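Local coordinates for protein agmatinase (Deinococcus radiodurans, PDB 1WOG) that probably hydrolyses agmatine to putrescine and urea, using two manganese ions bound in each subunit, at residues D143-F148 and D229-D234; V139-A144 and V174-V179. All blocks are in the same frame, centred on the assembly; numbering follows the deposited sequence.

Interaction 1. Residues D143-F148 and D229-D234; sequences DAHLDF and DVDGFD. With MN (manganese (II) ion), chain H; MN (manganese (II) ion), chain G; 16D (hexane-1,6-diamine), chain I.
Asp143 and Asp229 both swing their carboxylates out opposite the main-chain nitrogen (chi1 -155° and 178°), whereas CG of Asp231 sits between its own N and carbonyl carbon (chi1 66°), bringing all three acids to the chain H manganese and the first two also to the chain G manganese. Each binds differently. Asp143 spreads across the pair, OD1 reaching the manganese of chain H at 2.2 Å and OD2 that of chain G at 2.1 Å. Asp229 bridges with a single oxygen, OD2 touching both ions, while Asp231 chelates the chain H manganese through OD1 and OD2. His145 ND1 joins that ion too, and the manganese of chain G is completed by Asp147 OD2 and by His121. Oxygens that would probably repel one another are held close by the shared metal: Asp143 OD1 lies 3.0 Å from Asp231 OD1.

Main-chain N-H groups hold the carboxylates. Ala144 N donates to Asp231 OD1 at 3.2 Å, coming in almost in line with the C-O bond. Two Asx turns add to this: His145 N grips Asp143 OD1 at 2.7 Å from above the carboxylate plane, and Asp231 N holds Asp229 OD1, the oxygen not used on metal, at 2.9 Å. The His145 imidazole meets Asp231 edge-on, CE1 standing 3.1 Å from OD2 with the two planes steeply inclined. Over one ring face lies C4 of hexane-1,6-diamine, and Ala144 CB lies over the other, toward its rim. Gly232 CA backs against the main chain of Asp143, where a beta carbon would run into Asp143 N. The end of strand 223-229 and the loops following it and strand 137-142 build the carboxylate-bridged binuclear manganese centre characteristic of the arginase family, with the diamine alongside, consistent with an amine-binding active-site pocket.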
loop_
_atom_site.group_PDB
_atom_site.type_symbol
_atom_site.label_atom_id
_atom_site.label_comp_id
_atom_site.label_asym_id
_atom_site.label_seq_id
_atom_site.Cartn_x
_atom_site.Cartn_y
_atom_site.Cartn_z
ATOM N N ASP A 143 -24.331 10.868 -9.126
ATOM C CA ASP A 143 -24.025 9.439 -9.130
ATOM C C ASP A 143 -23.714 8.994 -10.543
ATOM O O ASP A 143 -24.226 9.563 -11.504
ATOM C CB ASP A 143 -25.279 8.684 -8.647
ATOM C CG ASP A 143 -24.980 7.320 -8.040
ATOM O OD1 ASP A 143 -24.103 6.590 -8.545
ATOM O OD2 ASP A 143 -25.664 6.973 -7.053
ATOM N N ALA A 144 -22.878 7.970 -10.668
ATOM C CA ALA A 144 -22.574 7.419 -11.972
ATOM C C ALA A 144 -23.688 6.416 -12.256
ATOM O O ALA A 144 -23.898 6.027 -13.397
ATOM C CB ALA A 144 -21.225 6.702 -11.948
ATOM N N HIS A 145 -24.395 6.002 -11.206
ATOM C CA HIS A 145 -25.470 5.009 -11.335
ATOM C C HIS A 145 -26.846 5.559 -10.944
ATOM O O HIS A 145 -26.946 6.528 -10.196
ATOM C CB HIS A 145 -25.141 3.779 -10.475
ATOM C CG HIS A 145 -23.704 3.350 -10.553
ATOM N ND1 HIS A 145 -22.743 3.801 -9.673
ATOM C CD2 HIS A 145 -23.065 2.522 -11.413
ATOM C CE1 HIS A 145 -21.575 3.269 -9.987
ATOM N NE2 HIS A 145 -21.743 2.488 -11.038
ATOM N N LEU A 146 -27.912 4.928 -11.440
ATOM C CA LEU A 146 -29.267 5.393 -11.152
ATOM C C LEU A 146 -29.795 4.959 -9.783
ATOM O O LEU A 146 -30.450 5.737 -9.097
ATOM C CB LEU A 146 -30.229 4.926 -12.258
ATOM C CG LEU A 146 -31.654 5.493 -12.207
ATOM C CD1 LEU A 146 -31.616 7.007 -12.383
ATOM C CD2 LEU A 146 -32.497 4.852 -13.304
ATOM N N ASP A 147 -29.506 3.720 -9.391
ATOM C CA ASP A 147 -29.956 3.189 -8.103
ATOM C C ASP A 147 -31.476 3.225 -7.930
ATOM O O ASP A 147 -31.989 3.579 -6.859
ATOM C CB ASP A 147 -29.287 3.943 -6.945
ATOM C CG ASP A 147 -27.782 3.729 -6.902
ATOM O OD1 ASP A 147 -27.293 2.803 -7.580
ATOM O OD2 ASP A 147 -27.087 4.475 -6.187
ATOM N N PHE A 148 -32.192 2.845 -8.982
ATOM C CA PHE A 148 -33.652 2.818 -8.945
ATOM C C PHE A 148 -34.150 1.417 -9.316
ATOM O O PHE A 148 -35.254 1.249 -9.840
ATOM C CB PHE A 148 -34.230 3.849 -9.920
ATOM C CG PHE A 148 -35.636 4.266 -9.587
ATOM C CD1 PHE A 148 -35.907 4.934 -8.400
ATOM C CD2 PHE A 148 -36.693 3.963 -10.442
ATOM C CE1 PHE A 148 -37.215 5.294 -8.062
ATOM C CE2 PHE A 148 -37.998 4.318 -10.113
ATOM C CZ PHE A 148 -38.258 4.982 -8.922
ATOM N N ASP A 229 -23.151 10.496 -4.161
ATOM C CA ASP A 229 -22.440 9.224 -4.270
ATOM C C ASP A 229 -21.098 9.658 -4.854
ATOM O O ASP A 229 -21.052 10.196 -5.961
ATOM C CB ASP A 229 -23.161 8.298 -5.256
ATOM C CG ASP A 229 -22.447 6.970 -5.442
ATOM O OD1 ASP A 229 -21.206 6.933 -5.324
ATOM O OD2 ASP A 229 -23.129 5.967 -5.730
ATOM N N VAL A 230 -20.009 9.436 -4.126
ATOM C CA VAL A 230 -18.703 9.869 -4.610
ATOM C C VAL A 230 -18.305 9.317 -5.978
ATOM O O VAL A 230 -17.468 9.926 -6.663
ATOM C CB VAL A 230 -17.567 9.545 -3.588
ATOM C CG1 VAL A 230 -17.953 10.043 -2.206
ATOM C CG2 VAL A 230 -17.294 8.052 -3.550
ATOM N N ASP A 231 -18.879 8.185 -6.396
ATOM C CA ASP A 231 -18.488 7.663 -7.703
ATOM C C ASP A 231 -19.061 8.481 -8.857
ATOM O O ASP A 231 -18.807 8.190 -10.032
ATOM C CB ASP A 231 -18.793 6.150 -7.863
ATOM C CG ASP A 231 -20.278 5.810 -7.851
ATOM O OD1 ASP A 231 -21.107 6.605 -8.333
ATOM O OD2 ASP A 231 -20.601 4.700 -7.378
ATOM N N GLY A 232 -19.814 9.524 -8.520
ATOM C CA GLY A 232 -20.339 10.405 -9.548
ATOM C C GLY A 232 -19.141 11.207 -10.048
ATOM O O GLY A 232 -19.091 11.648 -11.197
ATOM N N PHE A 233 -18.155 11.378 -9.171
ATOM C CA PHE A 233 -16.941 12.112 -9.521
ATOM C C PHE A 233 -15.995 11.219 -10.298
ATOM O O PHE A 233 -15.999 10.004 -10.128
ATOM C CB PHE A 233 -16.233 12.625 -8.260
ATOM C CG PHE A 233 -16.980 13.714 -7.556
ATOM C CD1 PHE A 233 -17.833 13.423 -6.497
ATOM C CD2 PHE A 233 -16.880 15.033 -7.995
ATOM C CE1 PHE A 233 -18.582 14.427 -5.881
ATOM C CE2 PHE A 233 -17.624 16.044 -7.388
ATOM C CZ PHE A 233 -18.478 15.741 -6.329
ATOM N N ASP A 234 -15.176 11.830 -11.147
ATOM C CA ASP A 234 -14.211 11.087 -11.948
ATOM C C ASP A 234 -13.273 10.290 -11.031
ATOM O O ASP A 234 -12.778 10.810 -10.034
ATOM C CB ASP A 234 -13.407 12.063 -12.813
ATOM C CG ASP A 234 -12.632 11.365 -13.913
ATOM O OD1 ASP A 234 -11.603 10.733 -13.614
ATOM O OD2 ASP A 234 -13.069 11.441 -15.076
HETATM MN MN MN H . -22.740 5.026 -7.814
HETATM MN MN MN G . -25.244 5.303 -5.854
HETATM N N1 16D I . -28.467 1.378 -10.396
HETATM C C1 16D I . -27.792 0.036 -10.387
HETATM C C2 16D I . -26.330 0.160 -9.901
HETATM C C3 16D I . -26.204 1.050 -8.705
HETATM C C4 16D I . -25.034 0.766 -7.850
HETATM C C5 16D I . -25.080 1.708 -6.739
HETATM C C6 16D I . -24.079 2.446 -6.292
HETATM N N2 16D I . -22.844 2.063 -6.583
#

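Interaction 2. Residues V139-A144 and V174-V179. With MN (manganese (II) ion), chain H; MN (manganese (II) ion), chain G.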
loop_
_atom_site.group_PDB
_atom_site.type_symbol
_atom_site.label_atom_id
_atom_site.label_comp_id
_atom_site.label_asym_id
_atom_site.label_seq_id
_atom_site.Cartn_x
_atom_site.Cartn_y
_atom_site.Cartn_z
ATOM N N VAL A 139 -35.226 15.010 -4.660
ATOM C CA VAL A 139 -33.871 14.556 -4.377
ATOM C C VAL A 139 -32.987 14.928 -5.557
ATOM O O VAL A 139 -33.370 14.743 -6.714
ATOM C CB VAL A 139 -33.768 13.012 -4.191
ATOM C CG1 VAL A 139 -32.285 12.592 -4.166
ATOM C CG2 VAL A 139 -34.439 12.584 -2.893
ATOM N N VAL A 140 -31.817 15.486 -5.258
ATOM C CA VAL A 140 -30.835 15.826 -6.284
ATOM C C VAL A 140 -29.702 14.863 -5.972
ATOM O O VAL A 140 -29.060 14.952 -4.930
ATOM C CB VAL A 140 -30.351 17.281 -6.170
ATOM C CG1 VAL A 140 -29.136 17.496 -7.062
ATOM C CG2 VAL A 140 -31.473 18.220 -6.601
ATOM N N GLN A 141 -29.484 13.927 -6.880
ATOM C CA GLN A 141 -28.489 12.881 -6.698
ATOM C C GLN A 141 -27.317 12.942 -7.679
ATOM O O GLN A 141 -27.523 12.979 -8.891
ATOM C CB GLN A 141 -29.225 11.534 -6.814
ATOM C CG GLN A 141 -28.392 10.323 -7.192
ATOM C CD GLN A 141 -29.261 9.127 -7.573
ATOM O OE1 GLN A 141 -30.452 9.278 -7.870
ATOM N NE2 GLN A 141 -28.667 7.940 -7.586
ATOM N N LEU A 142 -26.092 12.970 -7.151
ATOM C CA LEU A 142 -24.894 12.957 -7.995
ATOM C C LEU A 142 -24.478 11.492 -7.964
ATOM O O LEU A 142 -24.274 10.934 -6.888
ATOM C CB LEU A 142 -23.787 13.829 -7.401
ATOM C CG LEU A 142 -24.092 15.327 -7.293
ATOM C CD1 LEU A 142 -22.851 16.057 -6.838
ATOM C CD2 LEU A 142 -24.554 15.869 -8.634
ATOM N N ASP A 143 -24.331 10.868 -9.126
ATOM C CA ASP A 143 -24.025 9.439 -9.130
ATOM C C ASP A 143 -23.714 8.994 -10.543
ATOM O O ASP A 143 -24.226 9.563 -11.504
ATOM C CB ASP A 143 -25.279 8.684 -8.647
ATOM C CG ASP A 143 -24.980 7.320 -8.040
ATOM O OD1 ASP A 143 -24.103 6.590 -8.545
ATOM O OD2 ASP A 143 -25.664 6.973 -7.053
ATOM N N ALA A 144 -22.878 7.970 -10.668
ATOM C CA ALA A 144 -22.574 7.419 -11.972
ATOM C C ALA A 144 -23.688 6.416 -12.256
ATOM O O ALA A 144 -23.898 6.027 -13.397
ATOM C CB ALA A 144 -21.225 6.702 -11.948
ATOM N N VAL A 174 -41.733 13.083 -4.574
ATOM C CA VAL A 174 -42.313 13.234 -5.900
ATOM C C VAL A 174 -41.372 13.349 -7.081
ATOM O O VAL A 174 -41.805 13.227 -8.226
ATOM C CB VAL A 174 -43.257 14.456 -5.938
ATOM C CG1 VAL A 174 -44.360 14.292 -4.906
ATOM C CG2 VAL A 174 -42.470 15.736 -5.674
ATOM N N HIS A 175 -40.091 13.578 -6.830
ATOM C CA HIS A 175 -39.176 13.724 -7.947
ATOM C C HIS A 175 -37.713 13.553 -7.575
ATOM O O HIS A 175 -37.294 13.900 -6.475
ATOM C CB HIS A 175 -39.392 15.101 -8.583
ATOM C CG HIS A 175 -38.600 15.328 -9.830
ATOM N ND1 HIS A 175 -37.336 15.878 -9.822
ATOM C CD2 HIS A 175 -38.888 15.065 -11.125
ATOM C CE1 HIS A 175 -36.881 15.946 -11.060
ATOM N NE2 HIS A 175 -37.804 15.458 -11.870
ATOM N N ILE A 176 -36.949 12.993 -8.504
ATOM C CA ILE A 176 -35.518 12.810 -8.317
ATOM C C ILE A 176 -34.805 13.289 -9.570
ATOM O O ILE A 176 -35.230 13.009 -10.692
ATOM C CB ILE A 176 -35.119 11.326 -8.092
ATOM C CG1 ILE A 176 -35.794 10.771 -6.836
ATOM C CG2 ILE A 176 -33.591 11.220 -7.934
ATOM C CD1 ILE A 176 -35.479 9.298 -6.576
ATOM N N THR A 177 -33.728 14.038 -9.371
ATOM C CA THR A 177 -32.912 14.520 -10.469
ATOM C C THR A 177 -31.569 13.840 -10.242
ATOM O O THR A 177 -30.936 14.060 -9.209
ATOM C CB THR A 177 -32.711 16.048 -10.412
ATOM O OG1 THR A 177 -33.981 16.699 -10.521
ATOM C CG2 THR A 177 -31.808 16.511 -11.553
ATOM N N THR A 178 -31.151 12.998 -11.180
ATOM C CA THR A 178 -29.878 12.301 -11.041
ATOM C C THR A 178 -28.899 12.808 -12.086
ATOM O O THR A 178 -29.191 12.788 -13.283
ATOM C CB THR A 178 -30.068 10.786 -11.188
ATOM O OG1 THR A 178 -31.045 10.343 -10.235
ATOM C CG2 THR A 178 -28.758 10.059 -10.924
ATOM N N VAL A 179 -27.731 13.258 -11.630
ATOM C CA VAL A 179 -26.733 13.811 -12.540
ATOM C C VAL A 179 -25.406 13.069 -12.481
ATOM O O VAL A 179 -24.900 12.796 -11.396
ATOM C CB VAL A 179 -26.462 15.308 -12.216
ATOM C CG1 VAL A 179 -25.575 15.926 -13.288
ATOM C CG2 VAL A 179 -27.772 16.064 -12.109
HETATM MN MN MN H . -22.740 5.026 -7.814
HETATM MN MN MN G . -25.244 5.303 -5.854
HETATM O O HOH W 1 -35.122 16.973 -8.095
#
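Thr178 lies against one face of the Gln141 carboxamide: its methyl CG2 sits over CD at 3.5 Å, and OG1, on the same side, donates to OE1 at 2.7 Å from well above the carbonyl plane (58°). At the edge of that amide, NE2 points almost exactly in plane to Asp143 OD2, 3.2 Å away, and also bonds Leu146 O. The two side chains run side by side; Gln141 gets its reach from CG lying opposite the main-chain N (chi1 157°) with an extended chain beyond. A leucine in its place would probably leave Thr178 OG1 and the metal-binding Asp143 OD2 without these mates. The other flat group, the His175 ring, has a water and Thr177 OG1 in plane at its edge; this water links ND1 to Thr177 OG1 and Val139 O, while NE2 bonds Thr200.

Between the strands, parallel pairing runs from Val139 N to His175 O, then through Thr177 N to Val139 O, Gln141 N to Thr177 O at 2.7 Å, and Val179 N to Gln141 O. Asp143 N to Val179 O extends it past the strand end. Val139 packs on Ile176 and Leu142 on Val179. Helix 162-169, the crossover of this beta-alpha-beta unit, lays Phe163 on Val139, Gln141 and Ile176; helix 251-264 meets Leu142 and Val179 on the other face, with strands 223-229 and 200-203 flanking the pair.

Both contacts are buried, and strand 137-142 feeds both: interaction 2 is its pairing with strand 173-181, interaction 1 the meeting of the loop beyond its C-terminal end with the end of strand 223-229 and the loop that follows. Inside the sheet the chemistry is mostly regular main-chain hydrogen bonding, with apolar pairs on both faces and one polar pair, Gln141 with Thr178; past the strand ends it turns to anionic carboxylates gathered on metal. Asp143 belongs to both. A further bond ties them, Asp229 N probably donating to Leu142 O, so the metal-bearing segments are fastened to the sheet. Leu146 also packs against Thr178.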